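Local atomic coordinates of replication protein B (Plasmid RSF1010, PDB entry 3H20), a protein that acts as a primase, synthesising primers on single-stranded DNA for plasmid replication that proceeds exclusively in leading-strand mode. Residues A[24-29]-A[52-57]; A[86-89]-A[93-96]; A[100-105]-A[162-167]; A[248-253]-A[258-263]. One frame throughout, in Å; residues are numbered along the deposited sequence.

In the fold
From the N terminus, the four contacts follow one another in series, with none nesting within or crossing another. Interaction 1 closes a loop over strand 34-40 and helix 41-46, setting helix 48-56 against strand 21-28. Interaction 2 closes the short connection between helix 81-89 and strand 96-99. Interaction 3 opens directly after that strand and closes a long loop running through helix 117-130, joining the corner at 100-105 to the chain leading into strand 167-170; its centre is about 16 Å from that of interaction 1. Interaction 4 pairs consecutive helices of the C-terminal helical domain, its centre about 60 Å from that of interaction 1.

Interaction 1. Residues A[24-29]-A[52-57]; sequences IGVRDA and KRMNAQ
Val-26 on strand 21-28 and Met-54 on helix 48-56 are the closest pair by CA atoms, 7.7 Å apart, and a second approach pairs Asp-28 with Gln-57, where the helix has just ended. Such separations leave room for side chains and water between the backbones, and no direct hydrogen bond crosses. Val-26 points at the helix and meets Met-54 near its root: Val-26 CG1 lies 4.1 Å from Met-54 CB. Because Val-26 CG1 stands anti to the backbone N (chi1 171°), it is the methyl that makes this touch. The two side chains cross at about a right angle, and the Met-54 chain, bent at chi2 and chi3, carries its sulfur end away from the strand. Leu-51, one helical turn earlier, also packs on Val-26.

At the other end a water lies 2.9 Å from Gln-57 O and, as a weak bond, 3.0 Å from Asp-28 OD2; with more acceptors in reach than protons, it need not make both bonds. The carboxylate is anchored chiefly within its own turn, where OD1 accepts from the backbone N atoms of Thr-30, an Asx turn, and Thr-31. The chemistry therefore divides in two: a small apolar touch, continued by Leu-51, is part of the packing of helix on sheet, while solvent can bridge an aspartate held by its own loop to a carbonyl at the helix end, probably adaptably.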
loop_
_atom_site.group_PDB
_atom_site.type_symbol
_atom_site.label_atom_id
_atom_site.label_comp_id
_atom_site.label_asym_id
_atom_site.label_seq_id
_atom_site.Cartn_x
_atom_site.Cartn_y
_atom_site.Cartn_z
ATOM N N ILE A 24 -14.674 16.456 -4.153
ATOM C CA ILE A 24 -14.203 17.222 -5.300
ATOM C C ILE A 24 -12.802 17.731 -4.971
ATOM O O ILE A 24 -12.581 18.335 -3.920
ATOM C CB ILE A 24 -15.136 18.420 -5.648
ATOM C CG1 ILE A 24 -16.529 17.944 -6.101
ATOM C CG2 ILE A 24 -14.489 19.352 -6.696
ATOM C CD1 ILE A 24 -16.565 17.134 -7.416
ATOM N N GLY A 25 -11.853 17.462 -5.859
ATOM C CA GLY A 25 -10.480 17.942 -5.675
ATOM C C GLY A 25 -10.129 19.019 -6.688
ATOM O O GLY A 25 -10.457 18.919 -7.875
ATOM N N VAL A 26 -9.458 20.054 -6.208
ATOM C CA VAL A 26 -9.038 21.171 -7.038
ATOM C C VAL A 26 -7.523 21.352 -6.844
ATOM O O VAL A 26 -7.061 21.632 -5.732
ATOM C CB VAL A 26 -9.844 22.446 -6.685
ATOM C CG1 VAL A 26 -9.276 23.663 -7.371
ATOM C CG2 VAL A 26 -11.321 22.275 -7.079
ATOM N N ARG A 27 -6.759 21.147 -7.920
ATOM C CA ARG A 27 -5.292 21.233 -7.873
ATOM C C ARG A 27 -4.700 22.206 -8.897
ATOM O O ARG A 27 -4.956 22.095 -10.100
ATOM C CB ARG A 27 -4.649 19.856 -8.054
ATOM C CG ARG A 27 -3.131 19.861 -7.883
ATOM C CD ARG A 27 -2.504 18.484 -8.094
ATOM N NE ARG A 27 -1.075 18.539 -7.792
ATOM C CZ ARG A 27 -0.550 18.316 -6.588
ATOM N NH1 ARG A 27 0.765 18.408 -6.407
ATOM N NH2 ARG A 27 -1.337 17.993 -5.563
ATOM N N ASP A 28 -3.881 23.132 -8.402
ATOM C CA ASP A 28 -3.172 24.093 -9.239
ATOM C C ASP A 28 -1.997 23.412 -9.938
ATOM O O ASP A 28 -1.007 23.038 -9.299
ATOM C CB ASP A 28 -2.693 25.283 -8.396
ATOM C CG ASP A 28 -2.210 26.456 -9.243
ATOM O OD1 ASP A 28 -1.251 26.293 -10.032
ATOM O OD2 ASP A 28 -2.778 27.558 -9.097
ATOM N N ALA A 29 -2.116 23.278 -11.254
ATOM C CA ALA A 29 -1.137 22.570 -12.082
ATOM C C ALA A 29 0.262 23.196 -12.105
ATOM O O ALA A 29 1.254 22.504 -12.351
ATOM C CB ALA A 29 -1.675 22.438 -13.498
ATOM N N LYS A 52 -15.544 26.558 -12.167
ATOM C CA LYS A 52 -15.127 27.199 -13.427
ATOM C C LYS A 52 -14.122 28.334 -13.213
ATOM O O LYS A 52 -13.178 28.473 -13.984
ATOM C CB LYS A 52 -16.324 27.757 -14.185
ATOM C CG LYS A 52 -17.277 26.715 -14.707
ATOM C CD LYS A 52 -18.644 27.338 -14.810
ATOM C CE LYS A 52 -19.039 27.562 -16.234
ATOM N NZ LYS A 52 -19.840 26.400 -16.699
ATOM N N ARG A 53 -14.340 29.150 -12.184
ATOM C CA ARG A 53 -13.381 30.218 -11.824
ATOM C C ARG A 53 -12.002 29.609 -11.563
ATOM O O ARG A 53 -10.996 30.038 -12.141
ATOM C CB ARG A 53 -13.880 31.006 -10.599
ATOM C CG ARG A 53 -12.857 32.008 -9.992
ATOM C CD ARG A 53 -13.496 32.858 -8.887
ATOM N NE ARG A 53 -12.571 33.841 -8.316
ATOM C CZ ARG A 53 -12.346 35.050 -8.824
ATOM N NH1 ARG A 53 -12.978 35.437 -9.926
ATOM N NH2 ARG A 53 -11.486 35.874 -8.231
ATOM N N MET A 54 -11.972 28.591 -10.705
ATOM C CA MET A 54 -10.729 27.915 -10.335
ATOM C C MET A 54 -10.028 27.275 -11.545
ATOM O O MET A 54 -8.798 27.371 -11.677
ATOM C CB MET A 54 -11.000 26.873 -9.235
ATOM C CG MET A 54 -11.375 27.467 -7.856
ATOM S SD MET A 54 -10.029 28.413 -7.101
ATOM C CE MET A 54 -10.460 30.094 -7.510
ATOM N N ASN A 55 -10.819 26.645 -12.419
ATOM C CA ASN A 55 -10.334 26.022 -13.671
ATOM C C ASN A 55 -9.694 27.072 -14.591
ATOM O O ASN A 55 -8.601 26.870 -15.124
ATOM C CB ASN A 55 -11.505 25.277 -14.362
ATOM C CG ASN A 55 -11.078 24.420 -15.575
ATOM O OD1 ASN A 55 -11.755 24.435 -16.612
ATOM N ND2 ASN A 55 -9.990 23.649 -15.442
ATOM N N ALA A 56 -10.374 28.202 -14.766
ATOM C CA ALA A 56 -9.823 29.313 -15.561
ATOM C C ALA A 56 -8.508 29.849 -14.971
ATOM O O ALA A 56 -7.646 30.355 -15.704
ATOM C CB ALA A 56 -10.841 30.428 -15.685
ATOM N N GLN A 57 -8.355 29.736 -13.653
ATOM C CA GLN A 57 -7.154 30.228 -12.967
ATOM C C GLN A 57 -6.027 29.182 -12.893
ATOM O O GLN A 57 -5.021 29.392 -12.209
ATOM C CB GLN A 57 -7.511 30.774 -11.579
ATOM C CG GLN A 57 -8.371 32.048 -11.621
ATOM C CD GLN A 57 -8.752 32.567 -10.243
ATOM O OE1 GLN A 57 -8.708 31.834 -9.257
ATOM N NE2 GLN A 57 -9.131 33.844 -10.172
HETATM O O HOH W 1 -2.304 28.367 -11.935
#

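Interaction 2. Residues A[86-89]-A[93-96]; sequences DMKA and EPAL
Lys-88 and Glu-93 come within 4.4 Å at their CA atoms, yet no hydrogen bond joins the two segments. The nearest backbone polar pair, Met-87 O and Glu-93 N, is 3.9 Å apart, so the chain doubles back beside the last turn of helix 81-89 without bonding to it here. Across the contact the main side-chain touch is between carbons. Lys-88 CG rests 3.9 Å from Pro-94 CD, and the lysine chain crosses the proline at about a right angle. Beyond CG that chain is fully extended (chi2 176°), which carries NZ past the proline to a salt bridge with Glu-170 OE1. The buried Met-87 keeps a looser distance, its CE 4.7 Å from Pro-94 CG, and packs on Val-109 of strand 104-110.

Glu-93 behaves differently. Its chain bends at chi2 (92°), and CG lies 4.1 Å from Lys-88 O. The carboxylate finds its partner elsewhere, OE2 being hydrogen-bonded to Thr-177 OG1. The two charged residues at this corner thus have their polar ends bound to separate partners later in the chain, and their aliphatic portions are left to pack beside the loop. Pro-94 also touches Ala-107 of strand 104-110, which places it between the helix and the sheet. Just after it, Ala-95 and Leu-96 both face Trp-108. This is a classic beta bulge, and the whole contact is a tight helix-to-strand connection leading through that bulge into strand 96-99 of the antiparallel sheet.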
loop_
_atom_site.group_PDB
_atom_site.type_symbol
_atom_site.label_atom_id
_atom_site.label_comp_id
_atom_site.label_asym_id
_atom_site.label_seq_id
_atom_site.Cartn_x
_atom_site.Cartn_y
_atom_site.Cartn_z
ATOM N N ASP A 86 -12.440 -4.059 -25.697
ATOM C CA ASP A 86 -12.171 -5.316 -25.001
ATOM C C ASP A 86 -12.958 -5.428 -23.689
ATOM O O ASP A 86 -13.566 -6.460 -23.423
ATOM C CB ASP A 86 -10.664 -5.489 -24.757
ATOM C CG ASP A 86 -9.895 -5.808 -26.030
ATOM O OD1 ASP A 86 -10.536 -6.019 -27.082
ATOM O OD2 ASP A 86 -8.641 -5.861 -25.984
ATOM N N MET A 87 -12.946 -4.362 -22.885
ATOM C CA MET A 87 -13.681 -4.328 -21.603
ATOM C C MET A 87 -15.157 -4.681 -21.780
ATOM O O MET A 87 -15.689 -5.555 -21.077
ATOM C CB MET A 87 -13.528 -2.956 -20.918
ATOM C CG MET A 87 -12.089 -2.653 -20.411
ATOM S SD MET A 87 -11.960 -1.018 -19.621
ATOM C CE MET A 87 -12.961 -1.278 -18.151
ATOM N N LYS A 88 -15.816 -4.012 -22.720
ATOM C CA LYS A 88 -17.231 -4.270 -23.025
ATOM C C LYS A 88 -17.504 -5.718 -23.467
ATOM O O LYS A 88 -18.491 -6.324 -23.026
ATOM C CB LYS A 88 -17.744 -3.288 -24.081
ATOM C CG LYS A 88 -17.884 -1.847 -23.581
ATOM C CD LYS A 88 -18.300 -0.916 -24.732
ATOM C CE LYS A 88 -18.357 0.534 -24.278
ATOM N NZ LYS A 88 -18.857 1.410 -25.384
ATOM N N ALA A 89 -16.635 -6.266 -24.324
ATOM C CA ALA A 89 -16.824 -7.610 -24.880
ATOM C C ALA A 89 -16.531 -8.720 -23.864
ATOM O O ALA A 89 -16.801 -9.902 -24.118
ATOM C CB ALA A 89 -15.959 -7.796 -26.135
ATOM N N GLU A 93 -18.247 -3.767 -18.696
ATOM C CA GLU A 93 -18.859 -2.579 -19.316
ATOM C C GLU A 93 -18.729 -1.393 -18.351
ATOM O O GLU A 93 -19.078 -1.517 -17.172
ATOM C CB GLU A 93 -20.354 -2.796 -19.636
ATOM C CG GLU A 93 -20.687 -3.978 -20.558
ATOM C CD GLU A 93 -20.984 -5.278 -19.800
ATOM O OE1 GLU A 93 -20.535 -5.440 -18.640
ATOM O OE2 GLU A 93 -21.676 -6.139 -20.379
ATOM N N PRO A 94 -18.235 -0.266 -18.852
ATOM C CA PRO A 94 -18.119 0.952 -18.043
ATOM C C PRO A 94 -19.485 1.487 -17.626
ATOM O O PRO A 94 -20.427 1.458 -18.419
ATOM C CB PRO A 94 -17.437 1.936 -18.995
ATOM C CG PRO A 94 -16.648 1.074 -19.915
ATOM C CD PRO A 94 -17.456 -0.178 -20.100
ATOM N N ALA A 95 -19.585 1.970 -16.393
ATOM C CA ALA A 95 -20.745 2.744 -15.965
ATOM C C ALA A 95 -20.684 4.171 -16.497
ATOM O O ALA A 95 -21.714 4.813 -16.701
ATOM C CB ALA A 95 -20.851 2.744 -14.447
ATOM N N LEU A 96 -19.469 4.663 -16.719
ATOM C CA LEU A 96 -19.266 5.884 -17.490
ATOM C C LEU A 96 -17.851 5.949 -18.056
ATOM O O LEU A 96 -16.930 5.334 -17.520
ATOM C CB LEU A 96 -19.545 7.115 -16.626
ATOM C CG LEU A 96 -18.747 7.226 -15.326
ATOM C CD1 LEU A 96 -18.394 8.676 -15.033
ATOM C CD2 LEU A 96 -19.518 6.612 -14.169
#

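Interaction 3. Residues A[100-105]-A[162-167]; sequences TSPKNY and YQPWVL
Thr-100 and Val-166 form the buried part of this contact, and Pro-102 with Pro-164 the part nearer solvent. In the buried part the backbones come close, with CA atoms of Thr-100 and Val-166 4.8 Å apart, and the touch is a methyl on a carbonyl: Val-166 CG2 sits 3.9 Å from Thr-100 O. The first torsion of Val-166 (chi1 -179°) sends CG1 anti to the backbone N and leaves CG2 to meet that oxygen. Thr-100 O is not left to the methyl alone, since it accepts a hydrogen bond from Asn-151 ND2.

On the solvent side the touch is just as near but narrower. The two proline rings cross at about a right angle, with Pro-102 CD 3.8 Å from Pro-164 CB, while Ser-101 CB stays 4.4 Å from Pro-164 CG. Pro-102 is exposed and sits in a type II turn from Ser-101 to Asn-104. That turn is braced internally: Asn-104 N bonds to Ser-101 O at 2.9 Å, and Asn-104 ND2 donates to Ser-101 OG at 2.8 Å, tilted 16° from the amide plane.

Asn-151, together with Arg-145, belongs to the pocket of the bound diphosphate, which Thr-100 also touches. The chemistry therefore implies a corner shaped by carbon contacts and by its own turn, where the carbonyl of Thr-100, bonded to Asn-151 ND2, probably helps to position that residue of the diphosphate pocket.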
loop_
_atom_site.group_PDB
_atom_site.type_symbol
_atom_site.label_atom_id
_atom_site.label_comp_id
_atom_site.label_asym_id
_atom_site.label_seq_id
_atom_site.Cartn_x
_atom_site.Cartn_y
_atom_site.Cartn_z
ATOM N N THR A 100 -10.023 12.247 -21.040
ATOM C CA THR A 100 -9.234 13.198 -20.245
ATOM C C THR A 100 -8.361 14.093 -21.111
ATOM O O THR A 100 -8.078 15.248 -20.762
ATOM C CB THR A 100 -8.353 12.447 -19.222
ATOM O OG1 THR A 100 -7.529 11.506 -19.913
ATOM C CG2 THR A 100 -9.219 11.708 -18.211
ATOM N N SER A 101 -7.915 13.532 -22.230
ATOM C CA SER A 101 -7.216 14.236 -23.291
ATOM C C SER A 101 -7.470 13.411 -24.562
ATOM O O SER A 101 -7.930 12.265 -24.460
ATOM C CB SER A 101 -5.710 14.374 -22.984
ATOM O OG SER A 101 -5.096 13.113 -22.785
ATOM N N PRO A 102 -7.193 13.977 -25.756
ATOM C CA PRO A 102 -7.475 13.230 -26.992
ATOM C C PRO A 102 -6.923 11.790 -27.044
ATOM O O PRO A 102 -5.721 11.563 -26.867
ATOM C CB PRO A 102 -6.848 14.105 -28.079
ATOM C CG PRO A 102 -6.920 15.476 -27.522
ATOM C CD PRO A 102 -6.650 15.319 -26.052
ATOM N N LYS A 103 -7.830 10.840 -27.291
ATOM C CA LYS A 103 -7.522 9.401 -27.407
ATOM C C LYS A 103 -7.169 8.738 -26.069
ATOM O O LYS A 103 -6.766 7.575 -26.047
ATOM C CB LYS A 103 -6.413 9.117 -28.450
ATOM C CG LYS A 103 -6.540 9.851 -29.786
ATOM C CD LYS A 103 -7.085 8.959 -30.893
ATOM C CE LYS A 103 -7.247 9.732 -32.202
ATOM N NZ LYS A 103 -7.719 8.848 -33.323
ATOM N N ASN A 104 -7.332 9.473 -24.967
ATOM C CA ASN A 104 -7.001 9.000 -23.620
ATOM C C ASN A 104 -8.241 9.004 -22.725
ATOM O O ASN A 104 -8.907 10.038 -22.579
ATOM C CB ASN A 104 -5.903 9.878 -22.993
ATOM C CG ASN A 104 -4.570 9.751 -23.703
ATOM O OD1 ASN A 104 -4.060 8.649 -23.898
ATOM N ND2 ASN A 104 -3.991 10.881 -24.089
ATOM N N TYR A 105 -8.555 7.850 -22.140
ATOM C CA TYR A 105 -9.822 7.659 -21.410
ATOM C C TYR A 105 -9.678 7.122 -19.986
ATOM O O TYR A 105 -8.703 6.437 -19.647
ATOM C CB TYR A 105 -10.773 6.723 -22.189
ATOM C CG TYR A 105 -11.041 7.151 -23.622
ATOM C CD1 TYR A 105 -12.096 8.018 -23.928
ATOM C CD2 TYR A 105 -10.256 6.678 -24.666
ATOM C CE1 TYR A 105 -12.348 8.415 -25.242
ATOM C CE2 TYR A 105 -10.495 7.071 -25.990
ATOM C CZ TYR A 105 -11.543 7.945 -26.262
ATOM O OH TYR A 105 -11.792 8.330 -27.555
ATOM N N TYR A 162 -6.738 25.646 -26.976
ATOM C CA TYR A 162 -5.572 24.807 -27.257
ATOM C C TYR A 162 -5.391 23.745 -26.178
ATOM O O TYR A 162 -4.908 22.648 -26.450
ATOM C CB TYR A 162 -4.308 25.663 -27.385
ATOM N N GLN A 163 -5.782 24.089 -24.952
ATOM C CA GLN A 163 -5.794 23.153 -23.829
ATOM C C GLN A 163 -7.020 22.248 -23.960
ATOM O O GLN A 163 -8.125 22.753 -24.147
ATOM C CB GLN A 163 -5.869 23.947 -22.522
ATOM C CG GLN A 163 -5.208 23.289 -21.331
ATOM C CD GLN A 163 -3.700 23.128 -21.494
ATOM O OE1 GLN A 163 -3.026 23.967 -22.100
ATOM N NE2 GLN A 163 -3.167 22.042 -20.948
ATOM N N PRO A 164 -6.839 20.911 -23.864
ATOM C CA PRO A 164 -7.964 20.021 -24.166
ATOM C C PRO A 164 -9.066 20.018 -23.109
ATOM O O PRO A 164 -8.798 20.229 -21.926
ATOM C CB PRO A 164 -7.313 18.634 -24.251
ATOM C CG PRO A 164 -6.066 18.737 -23.460
ATOM C CD PRO A 164 -5.627 20.168 -23.476
ATOM N N TRP A 165 -10.292 19.761 -23.557
ATOM C CA TRP A 165 -11.457 19.657 -22.681
ATOM C C TRP A 165 -11.680 18.225 -22.203
ATOM O O TRP A 165 -11.514 17.275 -22.974
ATOM C CB TRP A 165 -12.696 20.152 -23.419
ATOM C CG TRP A 165 -12.752 21.630 -23.483
ATOM C CD1 TRP A 165 -12.200 22.438 -24.434
ATOM C CD2 TRP A 165 -13.374 22.491 -22.530
ATOM N NE1 TRP A 165 -12.451 23.762 -24.134
ATOM C CE2 TRP A 165 -13.176 23.818 -22.972
ATOM C CE3 TRP A 165 -14.093 22.271 -21.347
ATOM C CZ2 TRP A 165 -13.666 24.916 -22.268
ATOM C CZ3 TRP A 165 -14.581 23.360 -20.654
ATOM C CH2 TRP A 165 -14.363 24.667 -21.115
ATOM N N VAL A 166 -12.051 18.076 -20.930
ATOM C CA VAL A 166 -12.409 16.766 -20.374
ATOM C C VAL A 166 -13.881 16.473 -20.717
ATOM O O VAL A 166 -14.778 17.215 -20.317
ATOM C CB VAL A 166 -12.167 16.722 -18.835
ATOM C CG1 VAL A 166 -12.523 15.350 -18.241
ATOM C CG2 VAL A 166 -10.714 17.085 -18.511
ATOM N N LEU A 167 -14.122 15.398 -21.467
ATOM C CA LEU A 167 -15.462 15.134 -22.023
ATOM C C LEU A 167 -16.094 13.872 -21.460
ATOM O O LEU A 167 -15.410 12.863 -21.310
ATOM C CB LEU A 167 -15.390 15.011 -23.548
ATOM C CG LEU A 167 -14.747 16.207 -24.270
ATOM C CD1 LEU A 167 -14.438 15.871 -25.725
ATOM C CD2 LEU A 167 -15.600 17.457 -24.172
#

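Interaction 4. Residues A[248-253]-A[258-263]; sequences QKLASR and EEIGKA
Ile-260 of helix 257-267 reaches across to Leu-250 and Ala-251 of helix 239-252, and it makes every one of the close touches across the contact. The backbones come closest at Leu-250 and Ile-260, whose CA atoms are 7.2 Å apart, and both of these side chains point at the opposing helix. They slide past each other in opposite directions, so they touch alongside and not end to end. Ile-260 CG1 rests against one side of the leucine, 3.9 Å from Leu-250 CB and 4.0 Å from Leu-250 CD2. The isoleucine places CG1 anti to its carbonyl carbon (chi1 -65°), and the nearly straight chi2 of 162° then extends CD1 past Leu-250 CB, which it still touches, to Ala-251. There CD1 lies 3.7 Å from the backbone N of Ala-251 and 3.8 Å from Ala-251 CB, so one methyl covers both an amide and a methyl of the same helical turn.

All three touching residues are buried, and other helices close round them: Tyr-224 of helix 220-234 packs on Leu-250, Val-287 of helix 279-291 on Ile-260, and Val-296 of helix 294-304 on Ala-251. With a valine in its place, the far methyl that reaches Ala-251 would be lost, which would probably open a gap beside the N and CB of Ala-251. Two consecutive helices joined by a short loop and packed through aliphatic side chains, with further helices around them, are characteristic of a helix-bundle domain, here the C-terminal helical domain of the primase.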
loop_
_atom_site.group_PDB
_atom_site.type_symbol
_atom_site.label_atom_id
_atom_site.label_comp_id
_atom_site.label_asym_id
_atom_site.label_seq_id
_atom_site.Cartn_x
_atom_site.Cartn_y
_atom_site.Cartn_z
ATOM N N GLN A 248 30.109 -13.318 20.935
ATOM C CA GLN A 248 30.704 -12.618 19.791
ATOM C C GLN A 248 29.619 -12.053 18.861
ATOM O O GLN A 248 29.757 -10.936 18.351
ATOM C CB GLN A 248 31.660 -13.533 19.021
ATOM C CG GLN A 248 32.355 -12.822 17.864
ATOM C CD GLN A 248 32.937 -13.758 16.833
ATOM O OE1 GLN A 248 32.813 -14.976 16.944
ATOM N NE2 GLN A 248 33.564 -13.180 15.795
ATOM N N LYS A 249 28.550 -12.821 18.652
ATOM C CA LYS A 249 27.443 -12.398 17.788
ATOM C C LYS A 249 26.670 -11.226 18.390
ATOM O O LYS A 249 26.453 -10.220 17.716
ATOM C CB LYS A 249 26.511 -13.570 17.475
ATOM C CG LYS A 249 26.988 -14.439 16.320
ATOM C CD LYS A 249 26.494 -15.870 16.462
ATOM C CE LYS A 249 26.554 -16.635 15.139
ATOM N NZ LYS A 249 27.937 -16.739 14.583
ATOM N N LEU A 250 26.281 -11.360 19.659
ATOM C CA LEU A 250 25.638 -10.280 20.414
ATOM C C LEU A 250 26.479 -8.997 20.486
ATOM O O LEU A 250 25.950 -7.901 20.292
ATOM C CB LEU A 250 25.267 -10.753 21.828
ATOM C CG LEU A 250 23.859 -11.324 22.057
ATOM C CD1 LEU A 250 23.594 -12.562 21.204
ATOM C CD2 LEU A 250 23.637 -11.632 23.550
ATOM N N ALA A 251 27.778 -9.132 20.751
ATOM C CA ALA A 251 28.680 -7.967 20.823
ATOM C C ALA A 251 28.873 -7.291 19.462
ATOM O O ALA A 251 28.941 -6.063 19.380
ATOM C CB ALA A 251 30.024 -8.357 21.410
ATOM N N SER A 252 28.954 -8.096 18.402
ATOM C CA SER A 252 29.060 -7.581 17.034
ATOM C C SER A 252 27.812 -6.806 16.611
ATOM O O SER A 252 27.884 -5.926 15.742
ATOM C CB SER A 252 29.313 -8.723 16.054
ATOM O OG SER A 252 30.657 -9.168 16.137
ATOM N N ARG A 253 26.674 -7.144 17.217
ATOM C CA ARG A 253 25.398 -6.489 16.916
ATOM C C ARG A 253 25.097 -5.337 17.890
ATOM O O ARG A 253 24.011 -4.754 17.862
ATOM C CB ARG A 253 24.262 -7.523 16.859
ATOM C CG ARG A 253 24.385 -8.466 15.658
ATOM C CD ARG A 253 23.586 -9.766 15.800
ATOM N NE ARG A 253 24.101 -10.794 14.885
ATOM C CZ ARG A 253 23.682 -12.060 14.820
ATOM N NH1 ARG A 253 22.714 -12.505 15.615
ATOM N NH2 ARG A 253 24.237 -12.890 13.943
ATOM N N GLU A 258 27.616 -5.659 29.749
ATOM C CA GLU A 258 26.674 -5.907 30.847
ATOM C C GLU A 258 25.449 -6.709 30.387
ATOM O O GLU A 258 25.023 -7.639 31.076
ATOM C CB GLU A 258 26.237 -4.588 31.504
ATOM C CG GLU A 258 25.386 -4.766 32.768
ATOM C CD GLU A 258 24.833 -3.461 33.328
ATOM O OE1 GLU A 258 24.822 -2.440 32.605
ATOM O OE2 GLU A 258 24.397 -3.460 34.498
ATOM N N GLU A 259 24.891 -6.334 29.233
ATOM C CA GLU A 259 23.781 -7.067 28.605
ATOM C C GLU A 259 24.125 -8.548 28.388
ATOM O O GLU A 259 23.329 -9.430 28.710
ATOM C CB GLU A 259 23.391 -6.422 27.268
ATOM C CG GLU A 259 22.440 -5.232 27.380
ATOM C CD GLU A 259 22.080 -4.625 26.027
ATOM O OE1 GLU A 259 22.999 -4.236 25.273
ATOM O OE2 GLU A 259 20.874 -4.522 25.722
ATOM N N ILE A 260 25.317 -8.804 27.853
ATOM C CA ILE A 260 25.781 -10.162 27.566
ATOM C C ILE A 260 26.061 -10.950 28.848
ATOM O O ILE A 260 25.676 -12.119 28.964
ATOM C CB ILE A 260 27.031 -10.146 26.647
ATOM C CG1 ILE A 260 26.665 -9.580 25.270
ATOM C CG2 ILE A 260 27.642 -11.547 26.515
ATOM C CD1 ILE A 260 27.866 -9.124 24.435
ATOM N N GLY A 261 26.729 -10.303 29.800
ATOM C CA GLY A 261 27.009 -10.898 31.099
ATOM C C GLY A 261 25.753 -11.349 31.816
ATOM O O GLY A 261 25.675 -12.486 32.288
ATOM N N LYS A 262 24.768 -10.453 31.880
ATOM C CA LYS A 262 23.481 -10.721 32.529
ATOM C C LYS A 262 22.713 -11.857 31.842
ATOM O O LYS A 262 22.030 -12.643 32.504
ATOM C CB LYS A 262 22.639 -9.434 32.582
ATOM C CG LYS A 262 21.171 -9.635 32.921
ATOM C CD LYS A 262 20.568 -8.398 33.563
ATOM C CE LYS A 262 19.155 -8.680 34.036
ATOM N NZ LYS A 262 18.690 -7.679 35.034
ATOM N N ALA A 263 22.830 -11.930 30.517
ATOM C CA ALA A 263 22.210 -12.998 29.731
ATOM C C ALA A 263 22.852 -14.356 30.020
ATOM O O ALA A 263 22.153 -15.364 30.169
ATOM C CB ALA A 263 22.287 -12.675 28.239
#